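Local atomic coordinates of threonine--tRNA ligase catalytic subunit (Aeropyrum pernix, PDB entry 3A32), a protein that probably charges tRNA(Thr) with threonine, activating the amino acid with ATP to Thr-AMP and then transferring it to the tRNA acceptor end, without an editing domain of its own. Residues G172-V177 and E305-H310; E226-A231 and I281-N286; L130-K135 and E299-E304. All blocks are in the same frame, centred on the assembly; numbering follows the deposited sequence.

Contact 1: residues G172-V177 and E305-H310; sequences GRVIDV and EVYIIH. With ZN (zinc ion), chain G.
Two first torsions bring Val174 and Tyr307 together: Val174 has chi1 64°, which sets CG1 between N and the carbonyl carbon and leaves CG2 on the far side from N, facing the ring, and the tyrosine holds CG anti to its own carbonyl carbon (chi1 -60°), which swings its ring to the first turn of the helix. The two side chains cross at about a right angle. CG2 of Val174 comes to 3.8 Å from CD2 of Tyr307, obliquely to the ring, while CG1 lies 4.0 Å from CE2 of the same ring. Two residues on in the strand, Ile309 completes the contact; its extended side chain carries CD1 to 4.3 Å from CG1 of Val177, a turn later in the helix, and also touches CG2 of Val174. The helix starts here, with Arg173 at the N-cap position, and rests on strand 306-316 in the mainly antiparallel sheet of the class II synthetase catalytic domain. Phe283 of the adjoining strand 273-284 touches both Val174 and Ile309, and Val169 and Ile167 lie against the valines from strand 159-170. The tyrosine's far end is polar: its OH hydrogen-bonds OE2 of Glu305 at 2.7 Å, in the ring plane and on the anti lone pair, which should hold that end of the ring in place. His310 binds the zinc ion through ND1 at 2.1 Å; Cys112 and His166 complete the protein ligands, and a water lies 2.0 Å from the metal. NE2 of His310 is hydrogen-bonded to OD2 of Asp284, a second-shell carboxylate that probably helps to fix the imidazole's rotation. Apolar methyls and a ring thus bind the strand to the helix, and farther along the same strand presents ND1 of His310 to the metal.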
# COMPACT_ATOMS: atom_id res chain seq x y z
N GLY A 172 32.61 7.00 -7.00
CA GLY A 172 32.43 7.88 -8.18
C GLY A 172 31.08 8.59 -8.36
O GLY A 172 30.96 9.57 -9.13
N ARG A 173 30.07 8.10 -7.64
CA ARG A 173 28.70 8.55 -7.85
C ARG A 173 28.08 9.13 -6.54
O ARG A 173 26.95 9.61 -6.54
CB ARG A 173 27.89 7.36 -8.40
CG ARG A 173 28.14 6.97 -9.94
CD ARG A 173 27.46 7.97 -10.96
NE ARG A 173 26.28 8.67 -10.38
CZ ARG A 173 24.99 8.31 -10.54
NH1 ARG A 173 24.66 7.26 -11.31
NH2 ARG A 173 24.01 9.02 -9.94
N VAL A 174 28.83 9.12 -5.44
CA VAL A 174 28.23 9.34 -4.12
C VAL A 174 27.72 10.79 -3.96
O VAL A 174 26.61 11.01 -3.42
CB VAL A 174 29.13 8.85 -2.90
CG1 VAL A 174 30.47 9.63 -2.82
CG2 VAL A 174 28.36 8.94 -1.55
N ILE A 175 28.50 11.76 -4.44
CA ILE A 175 28.09 13.17 -4.37
C ILE A 175 26.74 13.39 -5.11
O ILE A 175 25.82 14.07 -4.59
CB ILE A 175 29.22 14.14 -4.89
CG1 ILE A 175 30.46 14.12 -3.97
CG2 ILE A 175 28.67 15.56 -5.12
CD1 ILE A 175 31.75 14.79 -4.56
N ASP A 176 26.62 12.80 -6.30
CA ASP A 176 25.40 12.91 -7.10
C ASP A 176 24.18 12.28 -6.39
O ASP A 176 23.05 12.79 -6.49
CB ASP A 176 25.59 12.19 -8.44
CG ASP A 176 26.42 13.01 -9.50
OD1 ASP A 176 26.71 14.20 -9.35
OD2 ASP A 176 26.80 12.41 -10.52
N VAL A 177 24.40 11.13 -5.75
CA VAL A 177 23.36 10.45 -5.02
C VAL A 177 22.85 11.31 -3.87
O VAL A 177 21.63 11.47 -3.70
CB VAL A 177 23.88 9.07 -4.53
CG1 VAL A 177 23.11 8.61 -3.31
CG2 VAL A 177 23.81 8.01 -5.69
N GLU A 305 36.13 1.74 -3.00
CA GLU A 305 35.43 2.88 -2.41
C GLU A 305 33.91 2.80 -2.62
O GLU A 305 33.43 3.01 -3.70
CB GLU A 305 35.95 4.21 -2.94
CG GLU A 305 35.74 5.34 -1.92
CD GLU A 305 35.86 6.74 -2.52
OE1 GLU A 305 36.40 6.87 -3.65
OE2 GLU A 305 35.40 7.72 -1.85
N VAL A 306 33.17 2.50 -1.57
CA VAL A 306 31.72 2.39 -1.66
C VAL A 306 31.10 2.90 -0.34
O VAL A 306 31.71 2.79 0.72
CB VAL A 306 31.27 0.93 -1.98
CG1 VAL A 306 31.58 -0.02 -0.84
CG2 VAL A 306 29.76 0.85 -2.33
N TYR A 307 29.88 3.44 -0.43
CA TYR A 307 29.17 3.95 0.75
C TYR A 307 27.79 3.33 0.89
O TYR A 307 27.14 3.03 -0.11
CB TYR A 307 29.06 5.50 0.69
CG TYR A 307 30.44 6.15 0.67
CD1 TYR A 307 31.14 6.40 1.86
CD2 TYR A 307 31.08 6.42 -0.55
CE1 TYR A 307 32.41 6.93 1.83
CE2 TYR A 307 32.35 6.96 -0.59
CZ TYR A 307 33.01 7.21 0.62
OH TYR A 307 34.27 7.74 0.58
N ILE A 308 27.37 3.18 2.15
CA ILE A 308 26.06 2.69 2.52
C ILE A 308 25.27 3.86 3.15
O ILE A 308 25.74 4.54 4.10
CB ILE A 308 26.15 1.49 3.48
CG1 ILE A 308 26.44 0.19 2.75
CG2 ILE A 308 24.81 1.27 4.17
CD1 ILE A 308 27.79 0.04 2.00
N ILE A 309 24.08 4.10 2.61
CA ILE A 309 23.31 5.23 3.06
C ILE A 309 21.89 4.78 3.46
O ILE A 309 21.26 4.01 2.75
CB ILE A 309 23.27 6.36 1.96
CG1 ILE A 309 24.66 6.95 1.75
CG2 ILE A 309 22.24 7.45 2.32
CD1 ILE A 309 24.81 7.87 0.55
N HIS A 310 21.45 5.26 4.61
CA HIS A 310 20.04 5.28 5.02
C HIS A 310 19.52 6.66 4.64
O HIS A 310 20.21 7.65 4.89
CB HIS A 310 19.93 5.26 6.55
CG HIS A 310 20.69 4.17 7.24
ND1 HIS A 310 20.07 3.03 7.71
CD2 HIS A 310 21.99 4.07 7.60
CE1 HIS A 310 20.96 2.28 8.33
NE2 HIS A 310 22.13 2.89 8.29
ZN ZN G . 18.18 2.23 7.54
O HOH W 1 16.78 3.69 7.43

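Contact 2: residues E226-A231 and I281-N286; sequences EGAEEA and IQFDFN
A single methyl, CB of Ala228, touches two phenylalanine rings, which present different sides to it. Over Phe283 it lies on a face, 3.9 Å from the ring centroid and 22° off the normal, a CH-pi contact displaced toward the rim so that CD1 of Phe283 is its nearest ring atom at 3.6 Å. Phe285 instead offers its edge: CZ points at the same methyl, also 3.6 Å from CB of Ala228, with the methyl close to the ring plane. Both phenylalanines hold CG anti to the carbonyl carbon (chi1 -69° and -59°), and being two residues apart they project to the same side of the backbone. A turn later in the helix, CB of Ala231 approaches CZ of Phe283 obliquely at 4.4 Å. With small residues on this side, the helix can settle close to the rings. Next to Phe283 in the strand, NE2 of Gln282 donates an almost straight hydrogen bond of 2.8 Å to O of Phe283, meeting the carbonyl in its plane on a lone pair, and Gly258 O takes a second bond from the same amide nitrogen. Trp225 packs edge-to-face with Phe285. Helix 222-243 thereby lies against the last part of strand 273-284 in the sheet of the class II synthetase catalytic domain, with Tyr307 of strand 306-316 also touching Ala228 and Val174 of helix 174-191 touching both Ala231 and Phe283.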
# COMPACT_ATOMS: atom_id res chain seq x y z
N GLU A 226 36.34 10.81 5.93
CA GLU A 226 36.73 11.87 5.00
C GLU A 226 36.02 11.81 3.68
O GLU A 226 35.58 12.82 3.20
CB GLU A 226 38.24 11.86 4.77
CG GLU A 226 38.97 12.29 6.05
CD GLU A 226 40.48 12.36 5.91
OE1 GLU A 226 41.07 11.51 5.20
OE2 GLU A 226 41.06 13.27 6.54
N GLY A 227 35.90 10.64 3.07
CA GLY A 227 35.17 10.49 1.82
C GLY A 227 33.69 10.82 1.99
O GLY A 227 33.13 11.51 1.16
N ALA A 228 33.08 10.36 3.08
CA ALA A 228 31.67 10.65 3.43
C ALA A 228 31.41 12.10 3.77
O ALA A 228 30.56 12.71 3.17
CB ALA A 228 31.16 9.70 4.55
N GLU A 229 32.18 12.70 4.67
CA GLU A 229 32.00 14.14 5.03
C GLU A 229 32.22 15.07 3.84
O GLU A 229 31.52 16.10 3.66
CB GLU A 229 32.91 14.54 6.17
CG GLU A 229 32.64 13.77 7.45
CD GLU A 229 33.60 14.06 8.59
OE1 GLU A 229 34.65 14.69 8.30
OE2 GLU A 229 33.35 13.64 9.76
N GLU A 230 33.19 14.69 3.03
CA GLU A 230 33.45 15.43 1.83
C GLU A 230 32.37 15.18 0.76
O GLU A 230 32.03 16.10 0.02
CB GLU A 230 34.88 15.17 1.36
CG GLU A 230 35.02 14.40 0.17
CD GLU A 230 35.53 15.27 -0.94
OE1 GLU A 230 36.46 14.81 -1.66
OE2 GLU A 230 35.02 16.43 -1.05
N ALA A 231 31.75 14.00 0.70
CA ALA A 231 30.57 13.87 -0.21
C ALA A 231 29.42 14.84 0.18
O ALA A 231 28.81 15.50 -0.68
CB ALA A 231 30.08 12.42 -0.31
N ILE A 281 19.87 12.13 5.51
CA ILE A 281 20.76 11.27 4.74
C ILE A 281 21.86 10.84 5.70
O ILE A 281 22.67 11.67 6.11
CB ILE A 281 21.39 11.96 3.47
CG1 ILE A 281 20.30 12.52 2.57
CG2 ILE A 281 22.30 10.98 2.69
CD1 ILE A 281 20.83 13.39 1.48
N GLN A 282 21.91 9.54 5.99
CA GLN A 282 22.80 8.95 6.98
C GLN A 282 23.71 7.81 6.43
O GLN A 282 23.25 6.73 6.08
CB GLN A 282 21.93 8.42 8.13
CG GLN A 282 22.71 7.62 9.17
CD GLN A 282 23.47 8.53 10.12
OE1 GLN A 282 22.85 9.29 10.87
NE2 GLN A 282 24.81 8.43 10.12
N PHE A 283 25.00 8.11 6.34
CA PHE A 283 26.07 7.14 6.17
C PHE A 283 26.27 6.18 7.34
O PHE A 283 26.03 6.50 8.51
CB PHE A 283 27.38 7.89 5.95
CG PHE A 283 27.44 8.59 4.63
CD1 PHE A 283 28.13 8.03 3.55
CD2 PHE A 283 26.78 9.81 4.45
CE1 PHE A 283 28.15 8.68 2.31
CE2 PHE A 283 26.82 10.47 3.24
CZ PHE A 283 27.50 9.91 2.15
N ASP A 284 26.81 5.03 6.99
CA ASP A 284 26.89 3.92 7.88
C ASP A 284 28.16 3.14 7.52
O ASP A 284 28.32 2.67 6.38
CB ASP A 284 25.63 3.07 7.77
CG ASP A 284 25.45 2.13 8.94
OD1 ASP A 284 26.47 1.54 9.38
OD2 ASP A 284 24.28 1.99 9.40
N PHE A 285 29.06 3.08 8.51
CA PHE A 285 30.37 2.39 8.44
C PHE A 285 30.29 1.07 9.21
O PHE A 285 31.13 0.18 9.08
CB PHE A 285 31.46 3.30 9.01
CG PHE A 285 31.57 4.61 8.26
CD1 PHE A 285 31.36 4.66 6.86
CD2 PHE A 285 31.87 5.79 8.93
CE1 PHE A 285 31.44 5.84 6.17
CE2 PHE A 285 31.99 7.00 8.21
CZ PHE A 285 31.76 7.03 6.85
N ASN A 286 29.21 0.93 9.97
CA ASN A 286 28.93 -0.25 10.72
C ASN A 286 28.36 -1.39 9.85
O ASN A 286 28.93 -2.49 9.85
CB ASN A 286 27.97 0.12 11.86
CG ASN A 286 27.62 -1.08 12.75
OD1 ASN A 286 28.50 -1.79 13.25
ND2 ASN A 286 26.31 -1.28 12.98

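Contact 3: residues L130-K135 and E299-E304; sequences LPLPFK and EEFGIE
Leu132 reaches over one face of the Phe301 ring with its CD1 methyl, 3.9 Å from the ring centroid and 21° off the normal, a CH-pi contact shifted toward the CG-CD1 rim. The ring's edge is engaged as well: O of Leu130 lies near its plane, 3.1 Å from CE1 of Phe301, so this carbonyl probably meets the positive rim of the ring. CD1 of Ile303 stands 3.9 Å from CD1 of Leu132, leaving that methyl shared by an aromatic face and an aliphatic tip. Leu132 gets there with CG anti to its carbonyl carbon and an extended end (chi2 179°). Replacing Phe301 by an alanine is likely to open a gap beneath the Leu132 methyl and leave the carbonyl of Leu130 without its ring edge. In the next shell, Gly302 takes a positive phi of 61° just after the helix, turning the chain so that Phe301 and Ile303 both face the leucine. On the other segment, a cis peptide bond before Pro133 bends the backbone between Leu132 and strand 134-143. Pro170 of strand 159-170 touches Leu132 and Ile303, and Leu130 packs on Phe119 and Val123 of helix 112-126 and on Phe469 of the second subunit. The contact thus joins the loop entering strand 134-143 to the end of helix 293-301 at the margin of the class II catalytic domain, near the second subunit.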
# COMPACT_ATOMS: atom_id res chain seq x y z
N LEU A 130 24.06 -6.82 -11.42
CA LEU A 130 23.28 -5.88 -10.58
C LEU A 130 23.97 -4.52 -10.69
O LEU A 130 25.16 -4.42 -10.37
CB LEU A 130 23.25 -6.31 -9.11
CG LEU A 130 22.26 -5.59 -8.17
CD1 LEU A 130 20.78 -5.87 -8.53
CD2 LEU A 130 22.53 -5.96 -6.74
N PRO A 131 23.24 -3.49 -11.15
CA PRO A 131 23.87 -2.19 -11.27
C PRO A 131 24.09 -1.46 -9.92
O PRO A 131 23.35 -1.67 -8.95
CB PRO A 131 22.90 -1.40 -12.17
CG PRO A 131 21.78 -2.32 -12.51
CD PRO A 131 21.82 -3.45 -11.57
N LEU A 132 25.13 -0.66 -9.86
CA LEU A 132 25.34 0.26 -8.76
C LEU A 132 25.30 1.68 -9.34
O LEU A 132 25.76 1.90 -10.46
CB LEU A 132 26.69 -0.01 -8.09
CG LEU A 132 26.93 -1.39 -7.49
CD1 LEU A 132 28.33 -1.53 -6.88
CD2 LEU A 132 25.80 -1.79 -6.43
N PRO A 133 24.80 2.66 -8.58
CA PRO A 133 24.27 2.47 -7.20
C PRO A 133 23.00 1.56 -7.14
O PRO A 133 22.18 1.51 -8.08
CB PRO A 133 23.97 3.90 -6.71
CG PRO A 133 24.12 4.80 -7.91
CD PRO A 133 24.80 4.06 -9.03
N PHE A 134 22.88 0.84 -6.03
CA PHE A 134 21.71 0.00 -5.78
C PHE A 134 20.85 0.77 -4.80
O PHE A 134 21.32 1.13 -3.70
CB PHE A 134 22.16 -1.32 -5.21
CG PHE A 134 21.07 -2.19 -4.69
CD1 PHE A 134 20.46 -3.11 -5.50
CD2 PHE A 134 20.71 -2.13 -3.34
CE1 PHE A 134 19.43 -3.94 -5.00
CE2 PHE A 134 19.71 -2.94 -2.83
CZ PHE A 134 19.08 -3.86 -3.65
N LYS A 135 19.61 1.06 -5.21
CA LYS A 135 18.70 1.90 -4.44
C LYS A 135 17.45 1.15 -4.24
O LYS A 135 16.85 0.67 -5.22
CB LYS A 135 18.42 3.22 -5.18
CG LYS A 135 19.70 3.91 -5.70
CD LYS A 135 19.49 5.33 -6.21
CE LYS A 135 18.14 5.52 -6.91
NZ LYS A 135 18.15 6.73 -7.83
N GLU A 299 34.99 -8.02 -4.00
CA GLU A 299 35.06 -9.28 -4.74
C GLU A 299 34.21 -9.34 -6.01
O GLU A 299 34.74 -9.65 -7.06
CB GLU A 299 34.75 -10.45 -3.83
CG GLU A 299 35.83 -10.62 -2.75
CD GLU A 299 35.37 -11.43 -1.54
OE1 GLU A 299 34.25 -12.01 -1.56
OE2 GLU A 299 36.14 -11.48 -0.55
N GLU A 300 32.93 -8.99 -5.92
CA GLU A 300 32.00 -9.08 -7.05
C GLU A 300 32.05 -7.91 -8.01
O GLU A 300 31.85 -8.08 -9.21
CB GLU A 300 30.56 -9.26 -6.56
CG GLU A 300 30.30 -10.48 -5.67
CD GLU A 300 30.58 -11.81 -6.36
OE1 GLU A 300 30.51 -11.90 -7.61
OE2 GLU A 300 30.88 -12.79 -5.65
N PHE A 301 32.28 -6.69 -7.51
CA PHE A 301 32.27 -5.53 -8.40
C PHE A 301 33.65 -4.91 -8.64
O PHE A 301 33.79 -4.04 -9.50
CB PHE A 301 31.28 -4.45 -7.93
CG PHE A 301 29.88 -4.94 -7.75
CD1 PHE A 301 28.92 -4.65 -8.70
CD2 PHE A 301 29.51 -5.65 -6.62
CE1 PHE A 301 27.59 -5.12 -8.54
CE2 PHE A 301 28.19 -6.10 -6.43
CZ PHE A 301 27.24 -5.84 -7.40
N GLY A 302 34.65 -5.34 -7.88
CA GLY A 302 35.98 -4.72 -7.96
C GLY A 302 36.01 -3.22 -7.59
O GLY A 302 36.80 -2.44 -8.16
N ILE A 303 35.11 -2.85 -6.67
CA ILE A 303 35.04 -1.50 -6.11
C ILE A 303 35.55 -1.50 -4.66
O ILE A 303 35.08 -2.25 -3.83
CB ILE A 303 33.60 -0.93 -6.26
CG1 ILE A 303 33.32 -0.64 -7.74
CG2 ILE A 303 33.39 0.34 -5.44
CD1 ILE A 303 31.90 -0.60 -8.07
N GLU A 304 36.53 -0.64 -4.39
CA GLU A 304 37.15 -0.50 -3.06
C GLU A 304 36.50 0.67 -2.28
O GLU A 304 36.34 0.58 -1.06
CB GLU A 304 38.68 -0.27 -3.18
CG GLU A 304 39.54 -0.93 -2.07
CD GLU A 304 40.28 -2.22 -2.54
OE1 GLU A 304 41.35 -2.11 -3.19
OE2 GLU A 304 39.81 -3.34 -2.25

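Contacts 1 and 2, their centres 8 Å apart, reach neighbouring strands of one sheet; contact 1 holds a zinc ligand, His310, and the side chain of Phe283 in contact 2 is about 11 Å from the zinc ion. His310 joins contact 2 twice: its NE2 is 2.6 Å from OD2 of Asp284 and its N is 2.7 Å from O of Gln282, both probable hydrogen bonds. Contact 3 lies 11 Å from contact 1 centre to centre and touches it where Pro133 CG meets Val177 CG2 at 3.9 Å; the chain leads from 299-304 into 305-310. Contacts 2 and 3 stay about 10 Å apart at their nearest atoms, and along the chain contact 2 is nested inside the other two.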